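Local coordinates for N-acyl homoserine lactonase (Bacillus thuringiensis, PDB 4J5F), which hydrolyses the lactone ring of N-acyl-L-homoserine lactones of short and long acyl chain, with two zinc ions per subunit as cofactor, at residues H108-H113 / R138-K143. The protein carries 1 engineered substitution. Numbering follows the deposited sequence.
Sequences HLHWDH and REEYMK. Engineered in segment 108-113: Trp111 (natural residue Phe). With ZN (zinc ion), chain C; ZN (zinc ion), chain B.
Tyr141 sets the CD2-CE2 edge of its ring against the Leu109 carbonyl: its CD2 meets Leu109 O at 3.3 Å, with the oxygen near the ring plane. From the same edge CE2 reaches Leu109 CB. Toward His110 the two rings meet obliquely, centroids 5.7 Å apart and planes at 36°. With CG beside the backbone N (chi1 -66°), the tyrosine sends its hydroxyl past His110 to Glu131 of helix 129-135, its hydrogen-bond partner there.

A second apolar contact is Met142 SD against Trp111 CB, 3.5 Å away. Trp111 is an engineered residue; the sulfur lies 5.5 Å from the centroid of its five-membered ring, an oblique Met-aromatic approach, while the indole runs on toward Ile77 and Pro79.

No direct hydrogen bond joins 108-113 to 138-143; water does the polar work. One molecule accepts from His110 NE2 (2.9 Å), in the plane of the imidazole, and donates to Glu140 OE1 and Tyr141 OH. Glu140 OE1 also takes a nearly straight bond from Arg138 NE (176°), a salt bridge on the syn side of the carboxylate. Of two further waters, one bridges Leu109 O and Met142 N, and the other Trp111 N and Glu140 O.

His110 ND1 binds zinc at 2.1 Å, and His108 and His173 share that ion, part of the dinuclear centre of the metallo-beta-lactamase fold. Held by zinc at ND1 and by water at NE2, the imidazole is probably fixed in rotation; the water and Glu140, itself held by Arg138, form a second shell that may polarise this zinc ligand.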
ATOM      1  N   HIS A 108       2.918   3.190  -3.457  1.00 23.60           N
ATOM      2  CA  HIS A 108       3.594   2.990  -4.726  1.00 24.07           C
ATOM      3  C   HIS A 108       2.571   2.590  -5.790  1.00 25.79           C
ATOM      4  O   HIS A 108       1.387   2.493  -5.490  1.00 28.41           O
ATOM      5  CB  HIS A 108       4.684   1.936  -4.607  1.00 26.18           C
ATOM      6  CG  HIS A 108       4.219   0.602  -4.113  1.00 26.66           C
ATOM      7  ND1 HIS A 108       3.482   0.438  -2.943  1.00 27.39           N
ATOM      8  CD2 HIS A 108       4.469  -0.652  -4.566  1.00 24.07           C
ATOM      9  CE1 HIS A 108       3.296  -0.843  -2.715  1.00 25.77           C
ATOM     10  NE2 HIS A 108       3.877  -1.533  -3.688  1.00 29.87           N
ATOM     11  N   LEU A 109       3.017   2.402  -7.040  1.00 23.35           N
ATOM     12  CA  LEU A 109       2.071   2.203  -8.123  1.00 21.35           C
ATOM     13  C   LEU A 109       1.951   0.743  -8.616  1.00 26.15           C
ATOM     14  O   LEU A 109       1.485   0.496  -9.750  1.00 26.76           O
ATOM     15  CB  LEU A 109       2.444   3.144  -9.294  1.00 23.93           C
ATOM     16  CG  LEU A 109       2.326   4.629  -8.864  1.00 24.33           C
ATOM     17  CD1 LEU A 109       2.770   5.509 -10.100  1.00 24.29           C
ATOM     18  CD2 LEU A 109       0.914   5.011  -8.427  1.00 27.06           C
ATOM     19  N   HIS A 110       2.345  -0.227  -7.779  1.00 26.05           N
ATOM     20  CA  HIS A 110       2.109  -1.630  -8.116  1.00 29.55           C
ATOM     21  C   HIS A 110       0.609  -1.873  -8.263  1.00 32.07           C
ATOM     22  O   HIS A 110      -0.202  -1.148  -7.673  1.00 25.91           O
ATOM     23  CB  HIS A 110       2.656  -2.569  -7.045  1.00 25.64           C
ATOM     24  CG  HIS A 110       4.140  -2.769  -7.093  1.00 31.47           C
ATOM     25  ND1 HIS A 110       4.837  -3.342  -6.044  1.00 30.01           N
ATOM     26  CD2 HIS A 110       5.064  -2.466  -8.048  1.00 29.96           C
ATOM     27  CE1 HIS A 110       6.122  -3.402  -6.356  1.00 31.86           C
ATOM     28  NE2 HIS A 110       6.290  -2.858  -7.552  1.00 32.30           N
ATOM     29  N   TRP A 111       0.265  -2.904  -9.031  1.00 31.59           N
ATOM     30  CA  TRP A 111      -1.115  -3.213  -9.430  1.00 30.53           C
ATOM     31  C   TRP A 111      -2.086  -3.382  -8.228  1.00 28.80           C
ATOM     32  O   TRP A 111      -3.283  -3.095  -8.360  1.00 29.71           O
ATOM     33  CB  TRP A 111      -1.102  -4.478 -10.328  1.00 30.76           C
ATOM     34  CG  TRP A 111      -0.917  -5.692  -9.483  1.00 30.64           C
ATOM     35  CD1 TRP A 111       0.251  -6.146  -8.919  1.00 35.45           C
ATOM     36  CD2 TRP A 111      -1.952  -6.568  -9.030  1.00 31.48           C
ATOM     37  NE1 TRP A 111      -0.004  -7.275  -8.151  1.00 37.13           N
ATOM     38  CE2 TRP A 111      -1.349  -7.540  -8.202  1.00 32.20           C
ATOM     39  CE3 TRP A 111      -3.337  -6.631  -9.258  1.00 35.88           C
ATOM     40  CZ2 TRP A 111      -2.088  -8.570  -7.603  1.00 38.15           C
ATOM     41  CZ3 TRP A 111      -4.066  -7.652  -8.665  1.00 35.99           C
ATOM     42  CH2 TRP A 111      -3.440  -8.596  -7.833  1.00 35.63           C
ATOM     43  N   ASP A 112      -1.563  -3.776  -7.073  1.00 27.92           N
ATOM     44  CA  ASP A 112      -2.429  -4.076  -5.918  1.00 31.30           C
ATOM     45  C   ASP A 112      -2.572  -2.858  -4.980  1.00 34.36           C
ATOM     46  O   ASP A 112      -3.211  -2.951  -3.924  1.00 30.99           O
ATOM     47  CB  ASP A 112      -1.941  -5.327  -5.149  1.00 28.71           C
ATOM     48  CG  ASP A 112      -0.481  -5.213  -4.687  1.00 30.24           C
ATOM     49  OD1 ASP A 112       0.383  -4.797  -5.520  1.00 30.38           O
ATOM     50  OD2 ASP A 112      -0.156  -5.548  -3.509  1.00 34.83           O
ATOM     51  N   HIS A 113      -1.989  -1.719  -5.382  1.00 25.33           N
ATOM     52  CA  HIS A 113      -1.987  -0.496  -4.568  1.00 25.90           C
ATOM     53  C   HIS A 113      -2.543   0.712  -5.309  1.00 23.56           C
ATOM     54  O   HIS A 113      -3.009   1.659  -4.687  1.00 29.47           O
ATOM     55  CB  HIS A 113      -0.539  -0.182  -4.085  1.00 26.48           C
ATOM     56  CG  HIS A 113       0.003  -1.248  -3.182  1.00 28.39           C
ATOM     57  ND1 HIS A 113      -0.105  -1.185  -1.803  1.00 32.00           N
ATOM     58  CD2 HIS A 113       0.592  -2.441  -3.458  1.00 25.89           C
ATOM     59  CE1 HIS A 113       0.397  -2.292  -1.273  1.00 32.15           C
ATOM     60  NE2 HIS A 113       0.807  -3.078  -2.256  1.00 29.41           N
ATOM     61  N   ARG A 138       8.729   0.746 -16.578  1.00 33.81           N
ATOM     62  CA  ARG A 138       9.044  -0.620 -16.160  1.00 29.73           C
ATOM     63  C   ARG A 138       7.889  -1.551 -16.423  1.00 38.66           C
ATOM     64  O   ARG A 138       6.722  -1.134 -16.453  1.00 37.20           O
ATOM     65  CB  ARG A 138       9.438  -0.699 -14.682  1.00 34.70           C
ATOM     66  CG  ARG A 138      10.830  -0.057 -14.415  1.00 36.95           C
ATOM     67  CD  ARG A 138      11.175  -0.135 -12.929  1.00 37.71           C
ATOM     68  NE  ARG A 138      11.389  -1.516 -12.497  1.00 46.68           N
ATOM     69  CZ  ARG A 138      12.524  -2.195 -12.682  1.00 59.00           C
ATOM     70  NH1 ARG A 138      13.554  -1.638 -13.314  1.00 60.33           N
ATOM     71  NH2 ARG A 138      12.626  -3.443 -12.246  1.00 65.19           N
ATOM     72  N   GLU A 139       8.196  -2.830 -16.593  1.00 39.82           N
ATOM     73  CA  GLU A 139       7.185  -3.764 -17.100  1.00 44.94           C
ATOM     74  C   GLU A 139       6.228  -4.262 -16.034  1.00 42.99           C
ATOM     75  O   GLU A 139       5.202  -4.847 -16.356  1.00 42.20           O
ATOM     76  CB  GLU A 139       7.859  -4.970 -17.740  1.00 53.84           C
ATOM     77  CG  GLU A 139       8.788  -5.687 -16.777  1.00 60.24           C
ATOM     78  CD  GLU A 139       9.186  -7.068 -17.267  1.00 77.06           C
ATOM     79  OE1 GLU A 139       8.584  -7.557 -18.264  1.00 67.29           O
ATOM     80  OE2 GLU A 139      10.097  -7.657 -16.633  1.00 76.34           O
ATOM     81  N   GLU A 140       6.545  -4.057 -14.765  1.00 41.80           N
ATOM     82  CA  GLU A 140       5.618  -4.550 -13.744  1.00 36.28           C
ATOM     83  C   GLU A 140       4.445  -3.589 -13.536  1.00 42.57           C
ATOM     84  O   GLU A 140       3.548  -3.880 -12.751  1.00 49.05           O
ATOM     85  CB  GLU A 140       6.355  -4.898 -12.437  1.00 41.20           C
ATOM     86  CG  GLU A 140       7.014  -3.729 -11.657  1.00 37.79           C
ATOM     87  CD  GLU A 140       8.432  -3.442 -12.087  1.00 45.49           C
ATOM     88  OE1 GLU A 140       9.193  -2.850 -11.277  1.00 38.03           O
ATOM     89  OE2 GLU A 140       8.793  -3.794 -13.236  1.00 41.07           O
ATOM     90  N   TYR A 141       4.424  -2.458 -14.247  1.00 34.18           N
ATOM     91  CA  TYR A 141       3.322  -1.494 -14.058  1.00 30.50           C
ATOM     92  C   TYR A 141       2.203  -1.601 -15.092  1.00 34.03           C
ATOM     93  O   TYR A 141       2.430  -1.522 -16.305  1.00 35.56           O
ATOM     94  CB  TYR A 141       3.864  -0.069 -14.055  1.00 30.65           C
ATOM     95  CG  TYR A 141       4.753   0.140 -12.840  1.00 28.75           C
ATOM     96  CD1 TYR A 141       6.133   0.039 -12.934  1.00 33.66           C
ATOM     97  CD2 TYR A 141       4.200   0.398 -11.599  1.00 26.07           C
ATOM     98  CE1 TYR A 141       6.951   0.229 -11.808  1.00 34.56           C
ATOM     99  CE2 TYR A 141       5.003   0.581 -10.482  1.00 27.42           C
ATOM    100  CZ  TYR A 141       6.378   0.505 -10.598  1.00 33.07           C
ATOM    101  OH  TYR A 141       7.141   0.682  -9.442  1.00 30.44           O
ATOM    102  N   MET A 142       0.977  -1.751 -14.605  1.00 29.62           N
ATOM    103  CA  MET A 142      -0.185  -1.834 -15.458  1.00 32.34           C
ATOM    104  C   MET A 142      -0.666  -0.461 -15.821  1.00 31.74           C
ATOM    105  O   MET A 142      -0.489   0.484 -15.055  1.00 29.38           O
ATOM    106  CB  MET A 142      -1.337  -2.577 -14.751  1.00 30.50           C
ATOM    107  CG  MET A 142      -0.997  -3.983 -14.411  1.00 33.15           C
ATOM    108  SD  MET A 142      -2.406  -4.759 -13.614  1.00 38.23           S
ATOM    109  CE  MET A 142      -3.621  -4.865 -14.914  1.00 36.65           C
ATOM    110  N   LYS A 143      -1.333  -0.367 -16.970  1.00 33.76           N
ATOM    111  CA  LYS A 143      -1.801   0.918 -17.494  1.00 33.58           C
ATOM    112  C   LYS A 143      -2.778   1.600 -16.507  1.00 32.44           C
ATOM    113  O   LYS A 143      -2.761   2.839 -16.397  1.00 31.89           O
ATOM    114  CB  LYS A 143      -2.475   0.695 -18.858  1.00 35.57           C
ATOM    115  CG  LYS A 143      -3.761  -0.147 -18.735  1.00 41.80           C
ATOM    116  CD  LYS A 143      -4.479  -0.440 -20.065  1.00 41.97           C
ATOM    117  CE  LYS A 143      -5.766  -1.217 -19.802  1.00 43.87           C
ATOM    118  NZ  LYS A 143      -6.406  -1.615 -21.097  1.00 55.86           N
TER
HETATM  119 ZN    ZN C 302       4.317  -3.624  -4.045  1.00 32.33          ZN
HETATM  120 ZN    ZN B 301       1.667  -4.833  -2.194  1.00 33.06          ZN
HETATM  121  O   HOH W   1       1.051  -1.743 -11.657  1.00 36.06           O
HETATM  122  O   HOH W   2       8.496  -1.810  -9.083  1.00 34.03           O
HETATM  123  O   HOH W   3       2.691  -4.024 -10.261  1.00 37.89           O
HETATM  124  O   HOH W   4       3.365  -6.199  -3.353  1.00 54.60           O